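Local atomic coordinates of uncharacterized protein (Legionella pneumophila subsp. pneumophila str. Philadelphia 1, PDB entry 4RXV), a protein that is of unknown function but carries, in this N-terminal fragment, a RavJ peptidase domain of clan CA and is probably a papain-like cysteine protease. Residues E11-Q17 against L221-T227; E101-A106 against D171-V175; Q157-F163 against L198-V203. All blocks are in the same frame, centred on the assembly; numbering follows the deposited sequence.

Interaction 1 of 3, residues E11-Q17 against L221-T227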
loop_
_atom_site.group_PDB
_atom_site.type_symbol
_atom_site.label_atom_id
_atom_site.label_comp_id
_atom_site.label_asym_id
_atom_site.label_seq_id
_atom_site.Cartn_x
_atom_site.Cartn_y
_atom_site.Cartn_z
ATOM N N GLU A 11 0.779 6.670 12.016
ATOM C CA GLU A 11 2.056 7.361 12.137
ATOM C C GLU A 11 3.188 6.539 11.523
ATOM O O GLU A 11 4.026 7.083 10.818
ATOM C CB GLU A 11 2.355 7.705 13.589
ATOM C CG GLU A 11 1.525 8.869 14.110
ATOM C CD GLU A 11 1.696 10.155 13.276
ATOM O OE1 GLU A 11 2.852 10.438 12.851
ATOM O OE2 GLU A 11 0.676 10.873 13.024
ATOM N N ARG A 12 3.202 5.229 11.767
ATOM C CA ARG A 12 4.216 4.357 11.187
ATOM C C ARG A 12 4.152 4.422 9.646
ATOM O O ARG A 12 5.184 4.441 8.979
ATOM C CB ARG A 12 4.031 2.921 11.657
ATOM C CG ARG A 12 4.925 1.909 10.946
ATOM C CD ARG A 12 6.409 2.149 11.225
ATOM N NE ARG A 12 7.275 1.232 10.501
ATOM C CZ ARG A 12 7.790 1.481 9.311
ATOM N NH1 ARG A 12 7.501 2.595 8.663
ATOM N NH2 ARG A 12 8.584 0.592 8.762
ATOM N N LEU A 13 2.951 4.422 9.083
ATOM C CA LEU A 13 2.796 4.491 7.632
ATOM C C LEU A 13 3.182 5.875 7.103
ATOM O O LEU A 13 3.748 5.970 6.005
ATOM C CB LEU A 13 1.351 4.136 7.276
ATOM C CG LEU A 13 0.969 2.684 7.553
ATOM C CD1 LEU A 13 -0.535 2.512 7.620
ATOM C CD2 LEU A 13 1.564 1.738 6.490
ATOM N N LYS A 14 2.895 6.933 7.853
ATOM C CA LYS A 14 3.315 8.274 7.460
ATOM C C LYS A 14 4.846 8.369 7.326
ATOM O O LYS A 14 5.356 9.110 6.497
ATOM C CB LYS A 14 2.756 9.329 8.425
ATOM C CG LYS A 14 1.296 9.595 8.224
ATOM C CD LYS A 14 0.662 10.407 9.322
ATOM C CE LYS A 14 1.296 11.748 9.490
ATOM N NZ LYS A 14 0.544 12.545 10.488
ATOM N N GLN A 15 5.585 7.613 8.140
ATOM C CA GLN A 15 7.035 7.626 8.074
ATOM C C GLN A 15 7.547 7.201 6.708
ATOM O O GLN A 15 8.684 7.518 6.372
ATOM C CB GLN A 15 7.644 6.749 9.159
ATOM C CG GLN A 15 7.439 7.291 10.553
ATOM C CD GLN A 15 7.943 6.361 11.615
ATOM O OE1 GLN A 15 7.177 5.662 12.247
ATOM N NE2 GLN A 15 9.239 6.357 11.820
ATOM N N GLU A 16 6.751 6.459 5.931
ATOM C CA GLU A 16 7.187 5.997 4.632
ATOM C C GLU A 16 7.140 7.073 3.559
ATOM O O GLU A 16 7.674 6.873 2.480
ATOM C CB GLU A 16 6.372 4.768 4.201
ATOM C CG GLU A 16 6.603 3.596 5.122
ATOM C CD GLU A 16 8.074 3.244 5.217
ATOM O OE1 GLU A 16 8.652 2.818 4.201
ATOM O OE2 GLU A 16 8.662 3.405 6.298
ATOM N N GLN A 17 6.507 8.194 3.861
ATOM C CA GLN A 17 6.428 9.333 2.926
ATOM C C GLN A 17 5.923 8.873 1.549
ATOM O O GLN A 17 6.518 9.175 0.500
ATOM C CB GLN A 17 7.766 10.063 2.827
ATOM C CG GLN A 17 8.177 10.676 4.171
ATOM C CD GLN A 17 7.209 11.762 4.640
ATOM O OE1 GLN A 17 7.039 12.758 3.945
ATOM N NE2 GLN A 17 6.653 11.621 5.840
ATOM N N LEU A 221 12.508 -4.052 8.922
ATOM C CA LEU A 221 12.519 -2.829 8.126
ATOM C C LEU A 221 12.976 -1.625 8.943
ATOM O O LEU A 221 12.702 -1.494 10.140
ATOM C CB LEU A 221 11.131 -2.515 7.577
ATOM C CG LEU A 221 10.482 -3.590 6.716
ATOM C CD1 LEU A 221 9.072 -3.231 6.341
ATOM C CD2 LEU A 221 11.311 -3.867 5.462
ATOM N N THR A 222 13.671 -0.715 8.281
ATOM C CA THR A 222 13.943 0.589 8.843
ATOM C C THR A 222 12.890 1.551 8.294
ATOM O O THR A 222 12.741 1.668 7.084
ATOM C CB THR A 222 15.343 1.034 8.459
ATOM O OG1 THR A 222 16.290 0.067 8.944
ATOM C CG2 THR A 222 15.637 2.383 9.046
ATOM N N PRO A 223 12.138 2.239 9.167
ATOM C CA PRO A 223 11.220 3.257 8.638
ATOM C C PRO A 223 11.949 4.229 7.725
ATOM O O PRO A 223 13.089 4.581 7.995
ATOM C CB PRO A 223 10.698 3.949 9.897
ATOM C CG PRO A 223 10.797 2.885 10.964
ATOM C CD PRO A 223 12.095 2.182 10.642
ATOM N N TYR A 224 11.303 4.653 6.650
ATOM C CA TYR A 224 12.004 5.449 5.653
ATOM C C TYR A 224 12.492 6.781 6.218
ATOM O O TYR A 224 13.540 7.288 5.821
ATOM C CB TYR A 224 11.102 5.713 4.466
ATOM C CG TYR A 224 11.826 6.164 3.206
ATOM C CD1 TYR A 224 12.766 5.342 2.605
ATOM C CD2 TYR A 224 11.519 7.372 2.574
ATOM C CE1 TYR A 224 13.409 5.700 1.458
ATOM C CE2 TYR A 224 12.167 7.749 1.392
ATOM C CZ TYR A 224 13.096 6.899 0.836
ATOM O OH TYR A 224 13.728 7.222 -0.335
ATOM N N THR A 225 11.710 7.352 7.121
ATOM C CA THR A 225 12.074 8.549 7.877
ATOM C C THR A 225 11.677 8.358 9.337
ATOM O O THR A 225 10.821 7.519 9.682
ATOM C CB THR A 225 11.362 9.805 7.338
ATOM O OG1 THR A 225 9.941 9.676 7.494
ATOM C CG2 THR A 225 11.715 10.072 5.891
ATOM N N GLY A 226 12.278 9.156 10.203
ATOM C CA GLY A 226 11.908 9.156 11.592
ATOM C C GLY A 226 10.931 10.276 11.852
ATOM O O GLY A 226 11.128 11.397 11.389
ATOM N N THR A 227 9.888 9.995 12.625
ATOM C CA THR A 227 8.876 10.997 12.910
ATOM C C THR A 227 9.521 12.215 13.571
ATOM O O THR A 227 10.296 12.068 14.524
ATOM C CB THR A 227 7.838 10.440 13.882
ATOM O OG1 THR A 227 7.329 9.202 13.370
ATOM C CG2 THR A 227 6.702 11.440 14.112
HETATM O O HOH W 1 5.032 9.560 11.771
HETATM O O HOH W 2 10.002 0.716 6.130
HETATM O O HOH W 3 10.082 -0.647 11.038
#
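Gln15 and Thr225 hold each other by backbone and side chain alike. The hydroxyl OG1 of Thr225 donates to Gln15 O over 2.7 Å, tilted 20° from the carbonyl plane, and Thr225 N adds a weak bond to the same oxygen. In return Gln15 NE2 reaches Thr225 O at 2.9 Å, in the plane of that carbonyl. An extended chain beyond CG (chi2 175°) carries the amide there and also lays Gln15 CD against Thr227 OG1, 3.4 Å away.

Glu16 makes the second grip. Its OE2 takes Tyr224 N at 2.9 Å, on the syn side but tilted well out of the carboxylate plane, with Arg12 NH1 coming from above the other face at 2.8 Å. Glu16 OE2 lies in the guanidinium plane at its edge, and Pro223 covers one face: Pro223 CG rests 3.7 Å from Arg12 CZ, over the centre of the group. A bend at chi2 (64°) helps to bring the guanidinium there.

Three waters bridge the segments. Two accept from Arg12 NH2 and pass on to Thr222 O and Leu221 O; the third donates to Glu11 O and OE1 while accepting from Thr227 OG1. Glu11 OE2 is in turn paired with Lys14 NZ at 3.0 Å.

The last residues of this fragment, without regular structure, thus lie at the surface over the end of helix 6-14, where the type I turn Lys14 to Gln17 leads the chain away. Arg98 bonds Glu16 O and shares the Tyr224 ring with Lys87 in cation-pi contacts, while Asn85 ND2 donates to Glu16 OE1. Arg12 and Glu16 lean on helix 105-114, and Leu221 packs on helix 74-84.

Interaction 2 of 3, residues E101-A106 against D171-V175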
loop_
_atom_site.group_PDB
_atom_site.type_symbol
_atom_site.label_atom_id
_atom_site.label_comp_id
_atom_site.label_asym_id
_atom_site.label_seq_id
_atom_site.Cartn_x
_atom_site.Cartn_y
_atom_site.Cartn_z
ATOM N N GLU A 101 2.698 1.915 -8.446
ATOM C CA GLU A 101 1.530 2.145 -9.277
ATOM C C GLU A 101 0.315 1.449 -8.632
ATOM O O GLU A 101 0.415 0.861 -7.541
ATOM C CB GLU A 101 1.789 1.712 -10.736
ATOM C CG GLU A 101 2.546 0.403 -10.878
ATOM C CD GLU A 101 1.815 -0.717 -10.217
ATOM O OE1 GLU A 101 2.354 -1.322 -9.270
ATOM O OE2 GLU A 101 0.669 -0.983 -10.636
ATOM N N CYS A 102 -0.835 1.541 -9.286
ATOM C CA CYS A 102 -2.127 1.218 -8.682
ATOM C C CYS A 102 -2.252 -0.218 -8.196
ATOM O O CYS A 102 -2.962 -0.491 -7.227
ATOM C CB CYS A 102 -3.229 1.512 -9.713
ATOM S SG CYS A 102 -4.911 1.559 -9.126
ATOM N N SER A 103 -1.604 -1.134 -8.899
ATOM C CA SER A 103 -1.672 -2.540 -8.538
ATOM C C SER A 103 -0.812 -2.899 -7.332
ATOM O O SER A 103 -1.327 -3.391 -6.347
ATOM C CB SER A 103 -1.299 -3.403 -9.742
ATOM O OG SER A 103 -2.334 -3.343 -10.693
ATOM N N ASN A 104 0.487 -2.659 -7.400
ATOM C CA ASN A 104 1.416 -3.261 -6.432
ATOM C C ASN A 104 1.732 -2.380 -5.252
ATOM O O ASN A 104 2.325 -2.881 -4.305
ATOM C CB ASN A 104 2.740 -3.678 -7.095
ATOM C CG ASN A 104 2.585 -4.815 -8.089
ATOM O OD1 ASN A 104 1.492 -5.386 -8.247
ATOM N ND2 ASN A 104 3.689 -5.181 -8.736
ATOM N N PHE A 105 1.375 -1.094 -5.255
ATOM C CA PHE A 105 1.831 -0.223 -4.183
ATOM C C PHE A 105 1.411 -0.752 -2.799
ATOM O O PHE A 105 2.184 -0.680 -1.843
ATOM C CB PHE A 105 1.279 1.177 -4.430
ATOM C CG PHE A 105 2.120 2.339 -3.878
ATOM C CD1 PHE A 105 3.085 2.189 -2.910
ATOM C CD2 PHE A 105 1.892 3.603 -4.375
ATOM C CE1 PHE A 105 3.804 3.291 -2.446
ATOM C CE2 PHE A 105 2.575 4.709 -3.900
ATOM C CZ PHE A 105 3.525 4.552 -2.933
ATOM N N ALA A 106 0.193 -1.274 -2.688
ATOM C CA ALA A 106 -0.328 -1.771 -1.427
ATOM C C ALA A 106 0.593 -2.814 -0.792
ATOM O O ALA A 106 0.583 -2.963 0.426
ATOM C CB ALA A 106 -1.713 -2.327 -1.607
ATOM N N ASP A 171 -3.905 2.257 1.910
ATOM C CA ASP A 171 -3.817 2.486 0.480
ATOM C C ASP A 171 -2.727 3.523 0.193
ATOM O O ASP A 171 -3.017 4.723 0.033
ATOM C CB ASP A 171 -5.175 2.936 -0.050
ATOM C CG ASP A 171 -5.231 2.991 -1.568
ATOM O OD1 ASP A 171 -4.171 2.921 -2.248
ATOM O OD2 ASP A 171 -6.368 3.105 -2.088
ATOM N N PRO A 172 -1.464 3.092 0.115
ATOM C CA PRO A 172 -0.392 4.049 -0.153
ATOM C C PRO A 172 -0.504 4.732 -1.520
ATOM O O PRO A 172 -0.112 5.889 -1.661
ATOM C CB PRO A 172 0.873 3.198 -0.065
ATOM C CG PRO A 172 0.411 1.785 -0.294
ATOM C CD PRO A 172 -0.946 1.729 0.355
ATOM N N TRP A 173 -1.055 4.045 -2.522
ATOM C CA TRP A 173 -1.276 4.680 -3.820
ATOM C C TRP A 173 -2.164 5.906 -3.707
ATOM O O TRP A 173 -1.884 6.921 -4.351
ATOM C CB TRP A 173 -1.822 3.669 -4.818
ATOM C CG TRP A 173 -1.969 4.149 -6.227
ATOM C CD1 TRP A 173 -0.997 4.213 -7.193
ATOM C CD2 TRP A 173 -3.180 4.555 -6.859
ATOM N NE1 TRP A 173 -1.548 4.617 -8.384
ATOM C CE2 TRP A 173 -2.885 4.837 -8.205
ATOM C CE3 TRP A 173 -4.492 4.677 -6.424
ATOM C CZ2 TRP A 173 -3.868 5.257 -9.131
ATOM C CZ3 TRP A 173 -5.476 5.099 -7.335
ATOM C CH2 TRP A 173 -5.149 5.375 -8.673
ATOM N N ALA A 174 -3.205 5.844 -2.869
ATOM C CA ALA A 174 -4.051 7.019 -2.677
ATOM C C ALA A 174 -3.218 8.202 -2.179
ATOM O O ALA A 174 -3.497 9.344 -2.537
ATOM C CB ALA A 174 -5.165 6.729 -1.695
ATOM N N VAL A 175 -2.227 7.945 -1.316
ATOM C CA VAL A 175 -1.361 8.997 -0.780
ATOM C C VAL A 175 -0.397 9.506 -1.865
ATOM O O VAL A 175 -0.177 10.711 -2.000
ATOM C CB VAL A 175 -0.620 8.492 0.461
ATOM C CG1 VAL A 175 0.288 9.591 1.048
ATOM C CG2 VAL A 175 -1.632 8.064 1.516
#
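Cys102 lies across one face of the Trp173 indole, and two kinds of ring contact come from that one residue. Its SG sits 3.7 Å from the centroid of the Trp173 six-membered ring, only 7° off the normal, a sulfur-aromatic contact. Its CA makes a CH-pi contact with the five-membered ring at 3.5 Å. With SG anti to the backbone N (chi1 -167°), the residue spans the indole lengthwise.

Phe105 adds further apolar contacts. Pro172 CB rests over one face of its ring, 3.9 Å from the centroid, in a second CH-pi contact. The rim of the same ring meets the next residue, Phe105 CD2 lying 3.7 Å from Trp173 CB and near the plane of the indole.

No hydrogen bond crosses between the two segments. Cys102 N and Trp173 NE1, both donors, lie 3.3 Å apart without bonding, and Asp25 accepts from each with a different carboxylate oxygen. Within the segments, Glu101 folds its carboxylate over the following turn: OE1 takes Asn104 N at 3.0 Å and OE2 takes Ser103 N. Asp171 is the N-cap of helix 172-176, its OD1 accepting from Ala174 N at 3.1 Å.

Outside the segments, His139 ties the two together, bonding the backbone carbonyl O of Cys102 through ND1 and Asp171 OD2 through NE2. A cysteine leading into helix 105-114, a histidine and an aspartate meeting in this way are consistent with the catalytic triad of a clan CA peptidase. Trp173 probably helps fix the cysteine, and the bonds from His139 to Cys102 O and Asp171 OD2 probably orient the histidine.

Interaction 3 of 3, residues Q157-F163 against L198-V203; sequences QLTAEVF and LFPATV
Leu158 N gives Ala201 O the shortest bond here, 2.8 Å, from above the carbonyl plane (36° out of it). Ala201 N answers at 2.9 Å to Leu158 O, this time in the carbonyl plane. The pair makes a single antiparallel bridge of the hydrogen-bonded kind. Pro200, entered through a cis peptide, adds a CA-H...O contact to Leu158 O, and its CB lies beside the amide of Gln157, whose NE2 is bonded to Tyr137.

Phe199 packs beside the bridge. One face of its ring lies against the backbone of Thr159 and Ala160, with Leu198 CG over the opposite face. Its edge points at the face of Phe163 in a T-shaped stack: ring centroids 5.0 Å apart, planes at 79°, and Phe199 CZ 3.5 Å from Phe163 CD1. With CG anti to the backbone N (chi1 178°), the Leu158 side chain is carried to the ring, CG lying 4.0 Å from Phe199 CE1.

The bridge thus pins the loop between strands 136-146 and 168-170 to the chain entering edge strand 202-206. Leu158, Leu198, Ala201 and Val203 all settle on Ile128 of strand 123-133, while Phe163 and Leu158 touch Leu143 of strand 136-146.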
loop_
_atom_site.group_PDB
_atom_site.type_symbol
_atom_site.label_atom_id
_atom_site.label_comp_id
_atom_site.label_asym_id
_atom_site.label_seq_id
_atom_site.Cartn_x
_atom_site.Cartn_y
_atom_site.Cartn_z
ATOM N N GLN A 157 -16.572 -13.111 -3.569
ATOM C CA GLN A 157 -16.160 -11.719 -3.458
ATOM C C GLN A 157 -16.325 -11.184 -2.043
ATOM O O GLN A 157 -17.202 -11.613 -1.271
ATOM C CB GLN A 157 -16.963 -10.860 -4.422
ATOM C CG GLN A 157 -16.563 -11.036 -5.864
ATOM C CD GLN A 157 -17.446 -10.221 -6.779
ATOM O OE1 GLN A 157 -18.668 -10.198 -6.613
ATOM N NE2 GLN A 157 -16.838 -9.535 -7.741
ATOM N N LEU A 158 -15.456 -10.234 -1.725
ATOM C CA LEU A 158 -15.565 -9.431 -0.538
ATOM C C LEU A 158 -16.526 -8.277 -0.829
ATOM O O LEU A 158 -16.340 -7.513 -1.786
ATOM C CB LEU A 158 -14.185 -8.925 -0.148
ATOM C CG LEU A 158 -14.115 -8.005 1.074
ATOM C CD1 LEU A 158 -14.488 -8.717 2.350
ATOM C CD2 LEU A 158 -12.724 -7.419 1.213
ATOM N N THR A 159 -17.559 -8.172 0.001
ATOM C CA THR A 159 -18.557 -7.112 -0.060
ATOM C C THR A 159 -18.769 -6.570 1.352
ATOM O O THR A 159 -18.268 -7.138 2.318
ATOM C CB THR A 159 -19.867 -7.650 -0.575
ATOM O OG1 THR A 159 -20.277 -8.690 0.301
ATOM C CG2 THR A 159 -19.700 -8.203 -1.977
ATOM N N ALA A 160 -19.542 -5.499 1.473
ATOM C CA ALA A 160 -19.704 -4.828 2.749
ATOM C C ALA A 160 -20.250 -5.754 3.829
ATOM O O ALA A 160 -19.880 -5.630 5.000
ATOM C CB ALA A 160 -20.599 -3.612 2.590
ATOM N N GLU A 161 -21.131 -6.681 3.461
ATOM C CA GLU A 161 -21.786 -7.496 4.488
ATOM C C GLU A 161 -20.880 -8.607 5.026
ATOM O O GLU A 161 -21.240 -9.274 5.991
ATOM C CB GLU A 161 -23.134 -8.060 4.012
ATOM C CG GLU A 161 -23.047 -9.173 2.998
ATOM C CD GLU A 161 -22.873 -8.668 1.580
ATOM O OE1 GLU A 161 -23.002 -9.490 0.645
ATOM O OE2 GLU A 161 -22.616 -7.459 1.394
ATOM N N VAL A 162 -19.714 -8.797 4.409
ATOM C CA VAL A 162 -18.717 -9.733 4.944
ATOM C C VAL A 162 -17.386 -9.008 5.240
ATOM O O VAL A 162 -16.323 -9.616 5.255
ATOM C CB VAL A 162 -18.539 -10.988 4.018
ATOM C CG1 VAL A 162 -19.831 -11.809 3.983
ATOM C CG2 VAL A 162 -18.134 -10.617 2.610
ATOM N N PHE A 163 -17.473 -7.704 5.517
ATOM C CA PHE A 163 -16.314 -6.857 5.863
ATOM C C PHE A 163 -16.345 -6.631 7.385
ATOM O O PHE A 163 -17.252 -5.971 7.889
ATOM C CB PHE A 163 -16.462 -5.538 5.121
ATOM C CG PHE A 163 -15.217 -4.688 5.042
ATOM C CD1 PHE A 163 -14.150 -5.047 4.255
ATOM C CD2 PHE A 163 -15.174 -3.459 5.671
ATOM C CE1 PHE A 163 -13.048 -4.221 4.142
ATOM C CE2 PHE A 163 -14.067 -2.622 5.541
ATOM C CZ PHE A 163 -13.028 -2.997 4.772
ATOM N N LEU A 198 -14.539 0.449 -3.429
ATOM C CA LEU A 198 -13.928 -0.555 -2.551
ATOM C C LEU A 198 -14.476 -1.949 -2.826
ATOM O O LEU A 198 -13.722 -2.901 -2.989
ATOM C CB LEU A 198 -14.166 -0.150 -1.092
ATOM C CG LEU A 198 -13.686 -1.096 0.010
ATOM C CD1 LEU A 198 -12.216 -1.381 -0.124
ATOM C CD2 LEU A 198 -13.997 -0.501 1.363
ATOM N N PHE A 199 -15.794 -2.052 -2.901
ATOM C CA PHE A 199 -16.481 -3.327 -3.138
ATOM C C PHE A 199 -17.116 -3.324 -4.528
ATOM O O PHE A 199 -17.577 -2.272 -4.992
ATOM C CB PHE A 199 -17.572 -3.563 -2.090
ATOM C CG PHE A 199 -17.085 -3.491 -0.683
ATOM C CD1 PHE A 199 -16.147 -4.375 -0.205
ATOM C CD2 PHE A 199 -17.550 -2.499 0.159
ATOM C CE1 PHE A 199 -15.682 -4.278 1.082
ATOM C CE2 PHE A 199 -17.098 -2.412 1.450
ATOM C CZ PHE A 199 -16.173 -3.312 1.920
ATOM N N PRO A 200 -17.184 -4.494 -5.193
ATOM C CA PRO A 200 -16.704 -5.803 -4.735
ATOM C C PRO A 200 -15.193 -5.922 -4.867
ATOM O O PRO A 200 -14.552 -5.249 -5.687
ATOM C CB PRO A 200 -17.389 -6.772 -5.695
ATOM C CG PRO A 200 -17.519 -5.992 -6.941
ATOM C CD PRO A 200 -17.859 -4.602 -6.493
ATOM N N ALA A 201 -14.630 -6.805 -4.053
ATOM C CA ALA A 201 -13.196 -7.036 -4.031
ATOM C C ALA A 201 -12.916 -8.524 -4.000
ATOM O O ALA A 201 -13.824 -9.326 -3.764
ATOM C CB ALA A 201 -12.554 -6.331 -2.817
ATOM N N THR A 202 -11.672 -8.895 -4.245
ATOM C CA THR A 202 -11.229 -10.264 -4.168
ATOM C C THR A 202 -10.054 -10.341 -3.196
ATOM O O THR A 202 -9.182 -9.492 -3.195
ATOM C CB THR A 202 -10.863 -10.818 -5.571
ATOM O OG1 THR A 202 -10.576 -12.212 -5.450
ATOM C CG2 THR A 202 -9.690 -10.093 -6.209
ATOM N N VAL A 203 -10.008 -11.378 -2.387
ATOM C CA VAL A 203 -8.998 -11.448 -1.344
ATOM C C VAL A 203 -7.852 -12.336 -1.765
ATOM O O VAL A 203 -7.984 -13.567 -1.776
ATOM C CB VAL A 203 -9.580 -11.918 -0.002
ATOM C CG1 VAL A 203 -8.514 -11.838 1.073
ATOM C CG2 VAL A 203 -10.780 -11.064 0.384
#

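Interaction 2 is the buried heart of the set, its centre about 5 Å from that of the chain, and it contains the probable catalytic cysteine and aspartate. Interactions 1 and 3 lie farther out, on opposite sides of the chain's centre, their own centres about 29 Å apart. The three do not touch: interaction 2 comes within about 6 Å of interaction 1 and about 8 Å of interaction 3, nearest atoms. Helix 105-114 links the first two, starting at Phe105 and touching Arg12 and Glu16 through Val112. Strand 136-146 links the others, carrying His139 as well as Tyr137 and Leu143. Along the chain, interaction 1 encloses both others, whose segments alternate.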